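Local coordinates for pyridoxamine 5'-phosphate oxidase-related, FMN-binding protein (Paracoccus denitrificans, PDB 6VNA) that probably degrades c-type heme as a noncanonical heme oxygenase, built on the split-barrel fold of the FMN-binding pyridoxamine 5'-phosphate oxidase relatives, at residues 8-11 with 12-15; 104-107 with 108-111. All coordinates share one frame; numbering follows the deposited sequence.

Interaction 1: 8-11 with 12-15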
ATOM      1  N   GLU A   8       4.814  23.483   2.303  1.00 77.24           N
ATOM      2  CA  GLU A   8       4.874  23.856   3.743  1.00 79.54           C
ATOM      3  C   GLU A   8       3.624  23.315   4.451  1.00 75.80           C
ATOM      4  O   GLU A   8       2.498  23.652   4.048  1.00 80.67           O
ATOM      5  CB  GLU A   8       5.013  25.370   3.897  1.00 83.02           C
ATOM      6  CG  GLU A   8       5.261  25.834   5.322  1.00 91.42           C
ATOM      7  CD  GLU A   8       5.726  27.283   5.417  1.00105.17           C
ATOM      8  OE1 GLU A   8       5.585  28.018   4.413  1.00109.18           O
ATOM      9  OE2 GLU A   8       6.236  27.678   6.488  1.00112.37           O
ATOM     10  N   THR A   9       3.829  22.499   5.477  1.00 67.94           N
ATOM     11  CA  THR A   9       2.764  21.840   6.262  1.00 71.97           C
ATOM     12  C   THR A   9       1.997  22.914   7.039  1.00 70.59           C
ATOM     13  O   THR A   9       2.650  23.687   7.720  1.00 77.25           O
ATOM     14  CB  THR A   9       3.397  20.737   7.120  1.00 69.06           C
ATOM     15  OG1 THR A   9       4.045  19.874   6.188  1.00 62.81           O
ATOM     16  CG2 THR A   9       2.411  19.972   7.976  1.00 67.95           C
ATOM     17  N   THR A  10       0.659  22.920   6.936  1.00 73.00           N
ATOM     18  CA  THR A  10      -0.296  23.833   7.634  1.00 66.12           C
ATOM     19  C   THR A  10      -1.170  23.016   8.580  1.00 60.25           C
ATOM     20  O   THR A  10      -1.187  21.785   8.434  1.00 63.38           O
ATOM     21  CB  THR A  10      -1.209  24.549   6.629  1.00 67.80           C
ATOM     22  OG1 THR A  10      -1.949  23.529   5.952  1.00 77.30           O
ATOM     23  CG2 THR A  10      -0.469  25.391   5.609  1.00 62.30           C
ATOM     24  N   ASP A  11      -1.916  23.665   9.471  1.00 60.49           N
ATOM     25  CA  ASP A  11      -2.850  22.972  10.402  1.00 61.22           C
ATOM     26  C   ASP A  11      -3.979  22.293   9.594  1.00 61.45           C
ATOM     27  O   ASP A  11      -4.554  21.263  10.071  1.00 54.89           O
ATOM     28  CB  ASP A  11      -3.366  23.935  11.482  1.00 66.70           C
ATOM     29  CG  ASP A  11      -2.422  24.101  12.670  1.00 75.96           C
ATOM     30  OD1 ASP A  11      -1.478  23.303  12.780  1.00 83.59           O
ATOM     31  OD2 ASP A  11      -2.639  25.017  13.488  1.00 80.00           O
ATOM     32  N   GLU A  12      -4.308  22.835   8.416  1.00 57.99           N
ATOM     33  CA  GLU A  12      -5.350  22.271   7.520  1.00 64.60           C
ATOM     34  C   GLU A  12      -4.855  20.895   7.033  1.00 57.92           C
ATOM     35  O   GLU A  12      -5.596  19.886   7.191  1.00 56.51           O
ATOM     36  CB  GLU A  12      -5.672  23.243   6.376  1.00 66.92           C
ATOM     37  CG  GLU A  12      -6.192  24.604   6.822  1.00 77.06           C
ATOM     38  CD  GLU A  12      -6.753  25.495   5.713  1.00 87.50           C
ATOM     39  OE1 GLU A  12      -6.263  25.431   4.554  1.00 78.79           O
ATOM     40  OE2 GLU A  12      -7.706  26.250   6.001  1.00103.02           O
ATOM     41  N   ALA A  13      -3.632  20.842   6.508  1.00 51.56           N
ATOM     42  CA  ALA A  13      -2.951  19.595   6.083  1.00 54.08           C
ATOM     43  C   ALA A  13      -2.921  18.595   7.250  1.00 50.01           C
ATOM     44  O   ALA A  13      -3.276  17.398   7.059  1.00 51.47           O
ATOM     45  CB  ALA A  13      -1.580  19.914   5.532  1.00 56.91           C
ATOM     46  N   ARG A  14      -2.613  19.062   8.452  1.00 53.84           N
ATOM     47  CA  ARG A  14      -2.545  18.183   9.647  1.00 54.13           C
ATOM     48  C   ARG A  14      -3.911  17.540   9.866  1.00 52.48           C
ATOM     49  O   ARG A  14      -3.965  16.312  10.089  1.00 56.48           O
ATOM     50  CB  ARG A  14      -2.058  18.959  10.881  1.00 63.52           C
ATOM     51  CG  ARG A  14      -0.603  19.424  10.796  1.00 61.49           C
ATOM     52  CD  ARG A  14      -0.013  20.079  12.046  1.00 61.60           C
ATOM     53  NE  ARG A  14       1.341  20.489  11.687  1.00 69.96           N
ATOM     54  CZ  ARG A  14       1.755  21.722  11.385  1.00 71.62           C
ATOM     55  NH1 ARG A  14       0.942  22.762  11.476  1.00 81.50           N
ATOM     56  NH2 ARG A  14       3.009  21.912  11.008  1.00 68.30           N
ATOM     57  N   ALA A  15      -4.982  18.335   9.795  1.00 57.92           N
ATOM     58  CA  ALA A  15      -6.373  17.897  10.096  1.00 50.84           C
ATOM     59  C   ALA A  15      -6.865  16.917   9.005  1.00 47.54           C
ATOM     60  O   ALA A  15      -7.522  15.887   9.331  1.00 39.06           O
ATOM     61  CB  ALA A  15      -7.256  19.116  10.217  1.00 48.11           C
TER
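The guanidinium of R14 has the methyl CG2 of T9 over one face, 3.6 Å from R14 NH2, together with the carbonyl oxygen of T10, while D11 approaches it at the edge. There NH1 of R14 reaches OD1 of D11 at 2.8 Å in a salt bridge. The acid lies close to the guanidinium plane, but NH1 meets OD1 from above the carboxylate plane, the two planes being 74° apart. R14 runs extended from CG to NE, which carries its head back over the residues before the helix; NE turns to a second acid, D154. T9 sets OG1 beside its own backbone N (chi1 -58°), leaving CG2 anti to that N, and OG1 bonds the carbonyl of K149, so the threonine joins the arginine to strand 148-151. Behind this, OG1 of T10 takes the N-H of A13 almost straight, at 3.2 Å and 174°. The T10 carbonyl accepts from R14 N at 3.1 Å, and the D11 carbonyl from A15 N, the first backbone bonds of the helix. T10 is thus the N-cap of helix 11-23, in the classic threonine capping arrangement, with an i to i+3 acid-arginine pair on its first turn.

Interaction 2: 104-107 with 108-111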
ATOM      1  N   PRO A 104      -3.058  -7.897  24.163  1.00137.86           N
ATOM      2  CA  PRO A 104      -4.461  -8.284  24.291  1.00141.33           C
ATOM      3  C   PRO A 104      -5.225  -7.082  24.878  1.00143.02           C
ATOM      4  O   PRO A 104      -4.631  -6.339  25.655  1.00140.77           O
ATOM      5  CB  PRO A 104      -4.437  -9.515  25.214  1.00136.82           C
ATOM      6  CG  PRO A 104      -3.106  -9.427  25.945  1.00137.69           C
ATOM      7  CD  PRO A 104      -2.162  -8.703  25.005  1.00138.68           C
ATOM      8  N   ASP A 105      -6.480  -6.881  24.460  1.00132.32           N
ATOM      9  CA  ASP A 105      -7.370  -5.800  24.969  1.00124.25           C
ATOM     10  C   ASP A 105      -8.817  -6.142  24.585  1.00133.36           C
ATOM     11  O   ASP A 105      -9.078  -6.410  23.381  1.00130.43           O
ATOM     12  CB  ASP A 105      -6.913  -4.421  24.469  1.00116.58           C
ATOM     13  CG  ASP A 105      -7.709  -3.221  24.976  1.00107.82           C
ATOM     14  OD1 ASP A 105      -8.795  -3.418  25.543  1.00106.02           O
ATOM     15  OD2 ASP A 105      -7.238  -2.087  24.782  1.00 96.00           O
ATOM     16  N   GLU A 106      -9.707  -6.151  25.585  1.00131.53           N
ATOM     17  CA  GLU A 106     -11.170  -6.391  25.442  1.00123.50           C
ATOM     18  C   GLU A 106     -11.822  -5.183  24.753  1.00108.03           C
ATOM     19  O   GLU A 106     -12.727  -5.395  23.912  1.00 94.09           O
ATOM     20  CB  GLU A 106     -11.803  -6.641  26.815  1.00130.41           C
ATOM     21  CG  GLU A 106     -11.382  -7.951  27.459  1.00130.75           C
ATOM     22  CD  GLU A 106     -12.068  -9.175  26.876  1.00130.60           C
ATOM     23  OE1 GLU A 106     -11.841  -9.465  25.687  1.00126.47           O
ATOM     24  OE2 GLU A 106     -12.848  -9.820  27.604  1.00133.06           O
ATOM     25  N   ASN A 107     -11.375  -3.969  25.097  1.00 89.93           N
ATOM     26  CA  ASN A 107     -11.891  -2.701  24.518  1.00 95.77           C
ATOM     27  C   ASN A 107     -11.512  -2.625  23.033  1.00 93.80           C
ATOM     28  O   ASN A 107     -12.375  -2.223  22.228  1.00 92.61           O
ATOM     29  CB  ASN A 107     -11.434  -1.475  25.317  1.00 98.78           C
ATOM     30  CG  ASN A 107     -12.443  -1.083  26.376  1.00102.06           C
ATOM     31  OD1 ASN A 107     -12.186  -1.221  27.569  1.00108.26           O
ATOM     32  ND2 ASN A 107     -13.613  -0.634  25.951  1.00 95.45           N
ATOM     33  N   ARG A 108     -10.283  -3.016  22.689  1.00 96.77           N
ATOM     34  CA  ARG A 108      -9.757  -3.009  21.298  1.00 87.06           C
ATOM     35  C   ARG A 108     -10.623  -3.929  20.436  1.00 85.08           C
ATOM     36  O   ARG A 108     -11.098  -3.477  19.383  1.00 84.73           O
ATOM     37  CB  ARG A 108      -8.296  -3.463  21.280  1.00 89.00           C
ATOM     38  CG  ARG A 108      -7.673  -3.504  19.891  1.00 89.73           C
ATOM     39  CD  ARG A 108      -6.263  -2.938  19.889  1.00 83.15           C
ATOM     40  NE  ARG A 108      -5.432  -3.581  20.889  1.00 69.72           N
ATOM     41  CZ  ARG A 108      -4.387  -3.033  21.490  1.00 67.72           C
ATOM     42  NH1 ARG A 108      -4.022  -1.795  21.212  1.00 66.69           N
ATOM     43  NH2 ARG A 108      -3.712  -3.734  22.388  1.00 75.36           N
ATOM     44  N   ARG A 109     -10.816  -5.170  20.880  1.00 87.05           N
ATOM     45  CA  ARG A 109     -11.673  -6.167  20.191  1.00 94.77           C
ATOM     46  C   ARG A 109     -13.125  -5.839  20.536  1.00 99.82           C
ATOM     47  O   ARG A 109     -13.661  -6.487  21.459  1.00125.40           O
ATOM     48  CB  ARG A 109     -11.260  -7.583  20.613  1.00103.88           C
ATOM     49  CG  ARG A 109     -11.898  -8.705  19.802  1.00110.10           C
ATOM     50  CD  ARG A 109     -11.360 -10.090  20.140  1.00112.52           C
ATOM     51  NE  ARG A 109     -11.605 -10.461  21.532  1.00114.26           N
ATOM     52  CZ  ARG A 109     -10.767 -10.259  22.553  1.00120.24           C
ATOM     53  NH1 ARG A 109      -9.588  -9.682  22.373  1.00129.96           N
ATOM     54  NH2 ARG A 109     -11.122 -10.636  23.768  1.00117.56           N
ATOM     55  N   ALA A 110     -13.719  -4.850  19.853  1.00 92.35           N
ATOM     56  CA  ALA A 110     -15.043  -4.252  20.182  1.00 87.94           C
ATOM     57  C   ALA A 110     -15.153  -2.868  19.542  1.00 77.97           C
ATOM     58  O   ALA A 110     -16.102  -2.651  18.775  1.00 76.92           O
ATOM     59  CB  ALA A 110     -15.257  -4.160  21.681  1.00 86.35           C
ATOM     60  N   ARG A 111     -14.230  -1.959  19.873  1.00 68.71           N
ATOM     61  CA  ARG A 111     -13.995  -0.724  19.084  1.00 65.66           C
ATOM     62  C   ARG A 111     -13.996  -1.131  17.602  1.00 72.77           C
ATOM     63  O   ARG A 111     -14.744  -0.541  16.789  1.00 77.49           O
ATOM     64  CB  ARG A 111     -12.667  -0.083  19.500  1.00 63.59           C
ATOM     65  CG  ARG A 111     -12.437   1.326  18.973  1.00 66.02           C
ATOM     66  CD  ARG A 111     -11.042   1.834  19.315  1.00 68.94           C
ATOM     67  NE  ARG A 111     -10.818   3.252  19.023  1.00 73.39           N
ATOM     68  CZ  ARG A 111     -10.613   3.785  17.816  1.00 77.83           C
ATOM     69  NH1 ARG A 111     -10.606   3.020  16.737  1.00 87.48           N
ATOM     70  NH2 ARG A 111     -10.415   5.086  17.686  1.00 79.04           N
TER
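D105 and R108 cross at about a right angle, with the carboxylate and guanidinium planes 71° apart; D105 CB packs against R108 CB at 3.6 Å. The acid does not pair with the arginine's head: OD2 of D105 stands over one face of the guanidinium, 4.5 Å from R108 NE, and no N-H points at it, so any attraction there is one of charge alone. R108 is bent at chi2 and chi3, and the aliphatic CB of D105 lies beside its NE, CZ and NH2. Its polar end is spoken for elsewhere, NH1 by a salt bridge to D49 and NH2 by the carbonyl of E103.

What the D105 carboxylate does instead is turn to the backbone. With CG swung away from its own N (chi1 -177°), OD1 faces the N-H groups that begin the next turn and accepts from N107 N at 2.7 Å and from R108 N at 3.2 Å, both weak bonds. This is aspartate capping at the entry to helix 108-115, and the negative charge would probably be favoured by the helix N-terminal end. The D105 carbonyl adds a backbone bond from R109 N at 3.3 Å.

E106 and R109 lie side by side and point the same way, their flat ends tilted 38° to each other. Opposite charges face one another here, but OE1 of E106 and NH2 of R109 are modelled too close together, leaving the detail of this salt bridge doubtful. R109 is also the centre of an inverse gamma turn. Beyond it, R111 N bonds the N107 carbonyl at 3.0 Å, while the methyl CB of A110 rests 3.5 Å from that same oxygen, N107 O.

Overall arrangement
From the N terminus, interaction 1 comes first, where the leading loop turns into helix 11-23; its outside partners bind that entrance to strand 148-151 and to helix 152-156, so the two ends of the chain meet there. The chain then runs through most of the antiparallel sheet before interaction 2, at the loop between strand 92-101 and helix 108-115, which is tied back to D49, just past strand 39-48. The two lie in series, neither nesting nor crossing, and each closes only a single local turn. The centres of interactions 1 and 2 are about 31 Å apart, and their nearest atoms about 14 Å. Both sit on the surface, where a loop enters a helix.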